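Side-chain contacts in PP1b (Porcine reproductive and respiratory syndrome virus, PDB 6JDR), which probably unwinds RNA and DNA duplexes with 5' to 3' polarity, powered by ATP hydrolysis, as the helicase part of the viral replicase polyprotein: residues V24-T29 with I38-H43; P15-C20 with P92-T97; C7-A12 with K59-L64. The protein carries 1 engineered substitution. One frame throughout, in Å; residues are numbered along the deposited sequence.

Interaction 1 of 3, residues V24-T29 with I38-H43. With ZN (zinc ion), chain C; ZN (zinc ion), chain D.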
loop_
_atom_site.group_PDB
_atom_site.type_symbol
_atom_site.label_atom_id
_atom_site.label_comp_id
_atom_site.label_asym_id
_atom_site.label_seq_id
_atom_site.Cartn_x
_atom_site.Cartn_y
_atom_site.Cartn_z
ATOM N N VAL A 24 25.246 16.511 8.466
ATOM C CA VAL A 24 26.292 15.525 8.221
ATOM C C VAL A 24 27.347 15.505 9.322
ATOM O O VAL A 24 27.661 16.531 9.933
ATOM C CB VAL A 24 26.987 15.741 6.855
ATOM C CG1 VAL A 24 26.047 15.371 5.715
ATOM C CG2 VAL A 24 27.477 17.175 6.699
ATOM N N CYS A 25 27.884 14.314 9.562
ATOM C CA CYS A 25 28.983 14.120 10.493
ATOM C C CYS A 25 30.291 14.443 9.786
ATOM O O CYS A 25 30.314 14.665 8.572
ATOM C CB CYS A 25 28.996 12.673 10.988
ATOM S SG CYS A 25 29.325 11.462 9.690
ATOM N N VAL A 26 31.375 14.448 10.553
ATOM C CA VAL A 26 32.696 14.818 10.053
ATOM C C VAL A 26 33.091 13.971 8.841
ATOM O O VAL A 26 33.622 14.489 7.857
ATOM C CB VAL A 26 33.759 14.691 11.178
ATOM C CG1 VAL A 26 35.178 14.807 10.629
ATOM C CG2 VAL A 26 33.520 15.747 12.250
ATOM N N TYR A 27 32.827 12.672 8.916
ATOM C CA TYR A 27 33.160 11.764 7.825
ATOM C C TYR A 27 32.426 12.144 6.535
ATOM O O TYR A 27 33.043 12.273 5.482
ATOM C CB TYR A 27 32.836 10.318 8.218
ATOM C CG TYR A 27 33.142 9.310 7.137
ATOM C CD1 TYR A 27 34.457 8.989 6.809
ATOM C CD2 TYR A 27 32.118 8.675 6.438
ATOM C CE1 TYR A 27 34.743 8.067 5.815
ATOM C CE2 TYR A 27 32.394 7.753 5.442
ATOM C CZ TYR A 27 33.706 7.451 5.136
ATOM O OH TYR A 27 33.983 6.535 4.148
ATOM N N HIS A 28 31.117 12.354 6.636
ATOM C CA HIS A 28 30.284 12.597 5.459
ATOM C C HIS A 28 30.365 14.008 4.881
ATOM O O HIS A 28 29.737 14.287 3.859
ATOM C CB HIS A 28 28.830 12.240 5.756
ATOM C CG HIS A 28 28.572 10.769 5.768
ATOM N ND1 HIS A 28 28.354 10.063 6.928
ATOM C CD2 HIS A 28 28.510 9.868 4.759
ATOM C CE1 HIS A 28 28.161 8.790 6.635
ATOM N NE2 HIS A 28 28.250 8.645 5.325
ATOM N N THR A 29 31.144 14.890 5.506
ATOM C CA THR A 29 31.418 16.200 4.919
ATOM C C THR A 29 32.132 16.094 3.566
ATOM O O THR A 29 32.126 17.049 2.793
ATOM C CB THR A 29 32.289 17.081 5.849
ATOM O OG1 THR A 29 33.441 16.347 6.277
ATOM C CG2 THR A 29 31.506 17.541 7.066
ATOM N N ILE A 38 30.238 23.424 3.910
ATOM C CA ILE A 38 31.184 24.313 4.579
ATOM C C ILE A 38 31.766 23.591 5.792
ATOM O O ILE A 38 31.031 23.198 6.696
ATOM C CB ILE A 38 30.531 25.635 5.043
ATOM C CG1 ILE A 38 29.821 26.349 3.877
ATOM C CG2 ILE A 38 31.573 26.549 5.679
ATOM C CD1 ILE A 38 30.669 26.526 2.635
ATOM N N ILE A 39 33.083 23.409 5.796
ATOM C CA ILE A 39 33.754 22.712 6.889
ATOM C C ILE A 39 34.552 23.676 7.778
ATOM O O ILE A 39 34.550 24.888 7.560
ATOM C CB ILE A 39 34.638 21.547 6.373
ATOM C CG1 ILE A 39 35.723 22.033 5.410
ATOM C CG2 ILE A 39 33.769 20.499 5.698
ATOM C CD1 ILE A 39 36.819 21.012 5.196
ATOM N N TRP A 40 35.190 23.111 8.799
ATOM C CA TRP A 40 35.946 23.840 9.829
ATOM C C TRP A 40 36.835 24.996 9.353
ATOM O O TRP A 40 36.942 25.996 10.050
ATOM C CB TRP A 40 36.763 22.859 10.701
ATOM C CG TRP A 40 37.521 21.794 9.947
ATOM C CD1 TRP A 40 38.820 21.847 9.543
ATOM C CD2 TRP A 40 37.023 20.513 9.526
ATOM N NE1 TRP A 40 39.162 20.687 8.887
ATOM C CE2 TRP A 40 38.077 19.853 8.862
ATOM C CE3 TRP A 40 35.785 19.867 9.634
ATOM C CZ2 TRP A 40 37.935 18.576 8.316
ATOM C CZ3 TRP A 40 35.643 18.600 9.083
ATOM C CH2 TRP A 40 36.712 17.968 8.434
ATOM N N CYS A 41 37.455 24.880 8.180
ATOM C CA CYS A 41 38.283 25.974 7.647
ATOM C C CYS A 41 37.480 27.104 6.988
ATOM O O CYS A 41 38.064 28.059 6.469
ATOM C CB CYS A 41 39.315 25.436 6.653
ATOM S SG CYS A 41 38.622 24.768 5.119
ATOM N N GLY A 42 36.152 26.999 6.998
ATOM C CA GLY A 42 35.286 28.046 6.458
ATOM C C GLY A 42 35.096 27.996 4.950
ATOM O O GLY A 42 34.527 28.917 4.369
ATOM N N HIS A 43 35.568 26.927 4.316
ATOM C CA HIS A 43 35.402 26.736 2.877
ATOM C C HIS A 43 34.648 25.427 2.627
ATOM O O HIS A 43 34.483 24.620 3.553
ATOM C CB HIS A 43 36.767 26.692 2.182
ATOM C CG HIS A 43 37.617 27.897 2.441
ATOM N ND1 HIS A 43 38.831 27.829 3.089
ATOM C CD2 HIS A 43 37.427 29.202 2.135
ATOM C CE1 HIS A 43 39.352 29.040 3.175
ATOM N NE2 HIS A 43 38.520 29.892 2.604
HETATM ZN ZN ZN C . 27.467 10.416 8.817
HETATM ZN ZN ZN D . 39.584 25.635 3.402
#
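With chi1 at 169°, CG1 of Val-26 lies across from the backbone N and beside the carbonyl carbon, while the indole of Trp-40 is folded in between its own backbone N and carbonyl carbon (chi1 45°), and these two settings bring methyl and ring together between two zinc sites. Both segments belong to the N-terminal zinc-binding domain of this arterivirus helicase. The methyl meets the six-membered half of the indole, with CG1 of Val-26 4.1 Å from CZ3 of Trp-40, and the two side chains run at about a right angle to each other. Beneath this rather loose outer touch, the buried pair Thr-29 and Ile-39 closes more tightly, CB of Thr-29 lying 3.7 Å from CG2 of Ile-39, again with crossed side chains. The contact is thus purely of van der Waals type, its outer half made by exposed residues.

Each segment carries its own metal. Cys-25 SG and His-28 ND1 hold one zinc ion together with Cys-7 and Cys-10; the bond from ND1 of His-28 to that zinc measures 2.1 Å. Cys-41 and His-43 bind another zinc with Cys-50 and Cys-53, and a type I turn from Ile-39 to Gly-42, closed by Gly-42 N to Ile-39 O at 2.7 Å, carries the ligand Cys-41, with His-43 next after it. NE1 of Trp-40 is hydrogen-bonded to OE2 of Glu-52. One face of its ring rests against the neighbouring residue, with CD1 of Ile-39 4.0 Å above the ring plane of Trp-40 and offset toward the rim.

Interaction 2 of 3, residues P15-C20 with P92-T97. With ZN (zinc ion), chain B.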
loop_
_atom_site.group_PDB
_atom_site.type_symbol
_atom_site.label_atom_id
_atom_site.label_comp_id
_atom_site.label_asym_id
_atom_site.label_seq_id
_atom_site.Cartn_x
_atom_site.Cartn_y
_atom_site.Cartn_z
ATOM N N PRO A 15 27.899 18.078 13.404
ATOM C CA PRO A 15 28.158 19.503 13.601
ATOM C C PRO A 15 28.016 20.341 12.324
ATOM O O PRO A 15 27.853 21.555 12.415
ATOM C CB PRO A 15 29.605 19.544 14.117
ATOM C CG PRO A 15 30.196 18.200 13.842
ATOM C CD PRO A 15 29.135 17.284 13.311
ATOM N N TYR A 16 28.075 19.706 11.156
ATOM C CA TYR A 16 28.014 20.421 9.881
ATOM C C TYR A 16 26.768 20.052 9.089
ATOM O O TYR A 16 26.007 19.168 9.484
ATOM C CB TYR A 16 29.285 20.144 9.075
ATOM C CG TYR A 16 30.520 20.528 9.855
ATOM C CD1 TYR A 16 30.983 21.836 9.852
ATOM C CD2 TYR A 16 31.190 19.595 10.643
ATOM C CE1 TYR A 16 32.095 22.205 10.586
ATOM C CE2 TYR A 16 32.306 19.956 11.382
ATOM C CZ TYR A 16 32.751 21.264 11.352
ATOM O OH TYR A 16 33.856 21.637 12.076
ATOM N N ALA A 17 26.556 20.752 7.980
ATOM C CA ALA A 17 25.404 20.509 7.123
ATOM C C ALA A 17 25.700 20.861 5.670
ATOM O O ALA A 17 26.555 21.701 5.391
ATOM C CB ALA A 17 24.212 21.306 7.618
ATOM N N THR A 18 24.983 20.214 4.751
ATOM C CA THR A 18 25.086 20.535 3.328
ATOM C C THR A 18 24.272 21.784 3.059
ATOM O O THR A 18 23.366 22.119 3.825
ATOM C CB THR A 18 24.571 19.395 2.419
ATOM O OG1 THR A 18 23.150 19.251 2.559
ATOM C CG2 THR A 18 25.261 18.075 2.758
ATOM N N ALA A 19 24.587 22.467 1.965
ATOM C CA ALA A 19 23.833 23.646 1.553
ATOM C C ALA A 19 22.377 23.306 1.235
ATOM O O ALA A 19 21.508 24.170 1.316
ATOM C CB ALA A 19 24.495 24.297 0.347
ATOM N N CYS A 20 22.116 22.049 0.872
ATOM C CA CYS A 20 20.757 21.591 0.577
ATOM C C CYS A 20 19.998 21.067 1.811
ATOM O O CYS A 20 18.944 20.447 1.671
ATOM C CB CYS A 20 20.795 20.521 -0.520
ATOM S SG CYS A 20 21.469 18.938 0.013
ATOM N N PRO A 92 12.861 32.247 10.490
ATOM C CA PRO A 92 13.481 31.161 11.247
ATOM C C PRO A 92 13.981 30.042 10.337
ATOM O O PRO A 92 13.286 29.641 9.403
ATOM C CB PRO A 92 12.349 30.664 12.156
ATOM C CG PRO A 92 11.095 31.078 11.469
ATOM C CD PRO A 92 11.420 32.371 10.781
ATOM N N GLY A 93 15.182 29.549 10.616
ATOM C CA GLY A 93 15.817 28.534 9.783
ATOM C C GLY A 93 17.289 28.382 10.112
ATOM O O GLY A 93 17.701 28.612 11.249
ATOM N N ARG A 94 18.084 28.009 9.113
ATOM C CA ARG A 94 19.507 27.742 9.315
ATOM C C ARG A 94 20.349 28.411 8.224
ATOM O O ARG A 94 20.010 28.346 7.042
ATOM C CB ARG A 94 19.745 26.232 9.352
ATOM C CG ARG A 94 20.814 25.787 10.339
ATOM C CD ARG A 94 20.359 24.569 11.130
ATOM N NE ARG A 94 20.021 23.439 10.262
ATOM C CZ ARG A 94 20.759 22.339 10.095
ATOM N NH1 ARG A 94 21.915 22.167 10.740
ATOM N NH2 ARG A 94 20.329 21.389 9.273
ATOM N N TYR A 95 21.441 29.056 8.638
ATOM C CA TYR A 95 22.239 29.913 7.759
ATOM C C TYR A 95 23.739 29.709 7.967
ATOM O O TYR A 95 24.186 29.488 9.093
ATOM C CB TYR A 95 21.923 31.382 8.043
ATOM C CG TYR A 95 20.475 31.790 7.857
ATOM C CD1 TYR A 95 20.039 32.348 6.659
ATOM C CD2 TYR A 95 19.546 31.645 8.890
ATOM C CE1 TYR A 95 18.720 32.738 6.486
ATOM C CE2 TYR A 95 18.224 32.032 8.725
ATOM C CZ TYR A 95 17.815 32.580 7.521
ATOM O OH TYR A 95 16.503 32.972 7.339
ATOM N N GLN A 96 24.510 29.796 6.884
ATOM C CA GLN A 96 25.973 29.837 6.969
ATOM C C GLN A 96 26.410 31.296 7.058
ATOM O O GLN A 96 25.898 32.146 6.331
ATOM C CB GLN A 96 26.630 29.178 5.749
ATOM C CG GLN A 96 26.497 27.662 5.678
ATOM C CD GLN A 96 27.389 26.923 6.664
ATOM O OE1 GLN A 96 28.183 27.529 7.390
ATOM N NE2 GLN A 96 27.258 25.598 6.695
ATOM N N THR A 97 27.349 31.572 7.960
ATOM C CA THR A 97 27.890 32.914 8.170
ATOM C C THR A 97 29.385 32.806 8.437
ATOM O O THR A 97 29.912 31.700 8.547
ATOM C CB THR A 97 27.242 33.596 9.389
ATOM O OG1 THR A 97 27.631 32.906 10.585
ATOM C CG2 THR A 97 25.722 33.599 9.274
HETATM ZN ZN ZN B . 23.282 18.740 -1.359
HETATM O O HOH W 1 28.425 23.135 7.463
HETATM O O HOH W 2 27.101 24.005 3.941
#
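Ala-17 points its methyl at strand 93-97, where Arg-94 and Gln-96, two residues apart and therefore on the same side of the strand, both direct their side chains back at it. The two answer in different ways. Arg-94 curls, bent at chi2 and chi3, and swings its guanidinium obliquely past the methyl, so that NH1 of Arg-94 comes to 4.0 Å from CB of Ala-17. Its charged end is held by a salt bridge from NH2 to OD1 of Asp-23, which belongs to the strand paired with that of Ala-17, and Arg-5 lies close by with like charge.

The junction joins two domains: Ala-17 sits on the small antiparallel hairpin 16-17/23-24 of the zinc-binding domain, whereas strand 93-97 is an inner strand of a four-stranded antiparallel sheet consistent with the 1B domain of nidovirus helicases. Leu-101 on the adjoining strand 100-104 touches Ala-17, Arg-94 and Gln-96 alike.

Gln-96 turns its chain at chi2 (-74°) and presents the amide nitrogen to the backbone of Ala-17, yet stops short of it, with NE2 of Gln-96 4.2 Å from O of Ala-17. Two waters fill the interval. The first accepts from NE2 of Gln-96 at 2.8 Å and from N of Ala-17 at 3.1 Å, and it lies in the plane of the Tyr-16 ring, at its edge. The second donates to O of Ala-17 at 2.8 Å and accepts a weak bond from NE2 of Gln-96. Beyond Ala-17 the chain runs to Cys-20, whose SG lies 2.3 Å from a zinc ion that His-32, His-34 and Cys-35 also bind.

Interaction 3 of 3, residues C7-A12 with K59-L64. With ZN (zinc ion), chain C.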
loop_
_atom_site.group_PDB
_atom_site.type_symbol
_atom_site.label_atom_id
_atom_site.label_comp_id
_atom_site.label_asym_id
_atom_site.label_seq_id
_atom_site.Cartn_x
_atom_site.Cartn_y
_atom_site.Cartn_z
ATOM N N CYS A 7 23.566 12.854 11.909
ATOM C CA CYS A 7 23.868 12.771 10.483
ATOM C C CYS A 7 22.713 12.160 9.695
ATOM O O CYS A 7 22.135 11.159 10.107
ATOM C CB CYS A 7 25.141 11.945 10.263
ATOM S SG CYS A 7 25.669 11.786 8.538
ATOM N N GLY A 8 22.390 12.769 8.556
ATOM C CA GLY A 8 21.323 12.285 7.682
ATOM C C GLY A 8 21.650 10.978 6.983
ATOM O O GLY A 8 20.743 10.260 6.568
ATOM N N TYR A 9 22.940 10.673 6.840
ATOM C CA TYR A 9 23.381 9.405 6.254
ATOM C C TYR A 9 23.410 8.290 7.300
ATOM O O TYR A 9 22.721 7.274 7.156
ATOM C CB TYR A 9 24.781 9.532 5.647
ATOM C CG TYR A 9 24.885 10.408 4.418
ATOM C CD1 TYR A 9 24.291 10.026 3.217
ATOM C CD2 TYR A 9 25.607 11.598 4.443
ATOM C CE1 TYR A 9 24.396 10.815 2.082
ATOM C CE2 TYR A 9 25.721 12.393 3.314
ATOM C CZ TYR A 9 25.112 11.997 2.135
ATOM O OH TYR A 9 25.216 12.782 1.011
ATOM N N CYS A 10 24.210 8.500 8.349
ATOM C CA CYS A 10 24.584 7.432 9.287
ATOM C C CYS A 10 24.088 7.600 10.726
ATOM O O CYS A 10 24.276 6.702 11.546
ATOM C CB CYS A 10 26.104 7.303 9.320
ATOM S SG CYS A 10 26.928 8.736 10.054
ATOM N N GLY A 11 23.483 8.738 11.047
ATOM C CA GLY A 11 22.957 8.976 12.391
ATOM C C GLY A 11 23.963 9.397 13.455
ATOM O O GLY A 11 23.580 9.640 14.597
ATOM N N ALA A 12 25.243 9.495 13.099
ATOM C CA ALA A 12 26.269 9.965 14.032
ATOM C C ALA A 12 26.075 11.457 14.320
ATOM O O ALA A 12 25.352 12.128 13.587
ATOM C CB ALA A 12 27.651 9.717 13.451
ATOM N N LYS A 59 33.175 9.544 -3.621
ATOM C CA LYS A 59 31.925 9.100 -4.232
ATOM C C LYS A 59 30.862 8.928 -3.157
ATOM O O LYS A 59 31.179 8.611 -2.014
ATOM C CB LYS A 59 32.152 7.774 -4.967
ATOM C CG LYS A 59 30.924 7.160 -5.628
ATOM C CD LYS A 59 31.261 5.788 -6.197
ATOM C CE LYS A 59 30.066 5.137 -6.874
ATOM N NZ LYS A 59 29.773 5.752 -8.199
ATOM N N GLY A 60 29.601 9.129 -3.530
ATOM C CA GLY A 60 28.482 8.945 -2.609
ATOM C C GLY A 60 28.504 7.593 -1.919
ATOM O O GLY A 60 28.886 6.587 -2.520
ATOM N N THR A 61 28.102 7.581 -0.649
ATOM C CA THR A 61 28.051 6.363 0.167
ATOM C C THR A 61 26.628 5.844 0.347
ATOM O O THR A 61 26.417 4.814 0.997
ATOM C CB THR A 61 28.616 6.628 1.575
ATOM O OG1 THR A 61 27.821 7.621 2.237
ATOM C CG2 THR A 61 30.055 7.104 1.492
ATOM N N SER A 62 25.657 6.557 -0.218
ATOM C CA SER A 62 24.249 6.250 -0.011
ATOM C C SER A 62 23.481 6.361 -1.330
ATOM O O SER A 62 23.885 7.111 -2.222
ATOM C CB SER A 62 23.668 7.218 1.023
ATOM O OG SER A 62 22.252 7.215 1.022
ATOM N N PRO A 63 22.367 5.616 -1.458
ATOM C CA PRO A 63 21.481 5.810 -2.606
ATOM C C PRO A 63 20.924 7.231 -2.695
ATOM O O PRO A 63 20.552 7.676 -3.784
ATOM C CB PRO A 63 20.352 4.807 -2.352
ATOM C CG PRO A 63 20.981 3.744 -1.516
ATOM C CD PRO A 63 21.931 4.482 -0.622
ATOM N N LEU A 64 20.870 7.932 -1.562
ATOM C CA LEU A 64 20.485 9.346 -1.545
ATOM C C LEU A 64 21.296 10.152 -2.544
ATOM O O LEU A 64 20.773 11.039 -3.209
ATOM C CB LEU A 64 20.684 9.942 -0.153
ATOM C CG LEU A 64 20.333 11.423 0.018
ATOM C CD1 LEU A 64 18.852 11.665 -0.234
ATOM C CD2 LEU A 64 20.721 11.903 1.409
HETATM ZN ZN ZN C . 27.467 10.416 8.817
#
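The backbones pass closest at Tyr-9 and Ser-62, whose CA atoms are 7.1 Å apart, where the Cys-7 to Cys-10 loop faces the chain entering helix 63-67. Tyr-9, with CG anti to its carbonyl carbon (chi1 -68°), sends its ring across the interval and takes part in every residue contact. Its CD1 side lies against Ser-62, CD1 of Tyr-9 being 3.6 Å from CB of Ser-62, and CE1 of Tyr-9 approaches CD2 of Leu-64 to 3.9 Å, with the two side chains crossing at about a right angle. The buried phenol oxygen is satisfied by hydrogen bonds with Asp-65 and His-32, and the ring also stacks with His-28; Tyr-9 thereby touches ligands of two different zinc ions.

The loop is a zinc knuckle of the CxxC type. Cys-7 SG binds zinc and weakly accepts the backbone N-H groups of Tyr-9 and Cys-10, the latter almost straight at 171°; farther along, N of Ala-12 donates to SG of Cys-10 at 3.6 Å. Such N-H···S bonds would help stabilise the negative charge on the sulfurs. Across from the knuckle, Ser-62 is the N-cap of the helix: its OG accepts from Leu-64 N at 3.0 Å, while its own N is bonded to Asp-65. Leu-64 also packs on Leu-22, just before strand 23-24, and on Met-134, where helix 134-142 begins; Gly-8 is joined through its backbone to Asp-23 and Met-134, so the knuckle is tied to strand 23-24 of the hairpin and to the start of helix 134-142, and packs against the start of helix 63-67.

How the interactions relate
From the N terminus, the knuckle 7-12 comes first and waits until 59-64 for interaction 3 to close its loop. Segment 15-20 follows and, from within the zinc-binding domain, meets 92-97 in interaction 2, so these two loops cross. Interaction 1, joining 24-29 to 38-43 over only eight intervening residues, nests inside both. It touches interaction 2 where Val-24 N probably bonds to Tyr-16 O, and it shares with interaction 3 the zinc ion whose ligands come from both. Interaction 1 thus joins the loops of two zinc sites, interaction 3 joins the knuckle to the start of helix 63-67, and interaction 2 ties the zinc-binding domain to the four-stranded sheet.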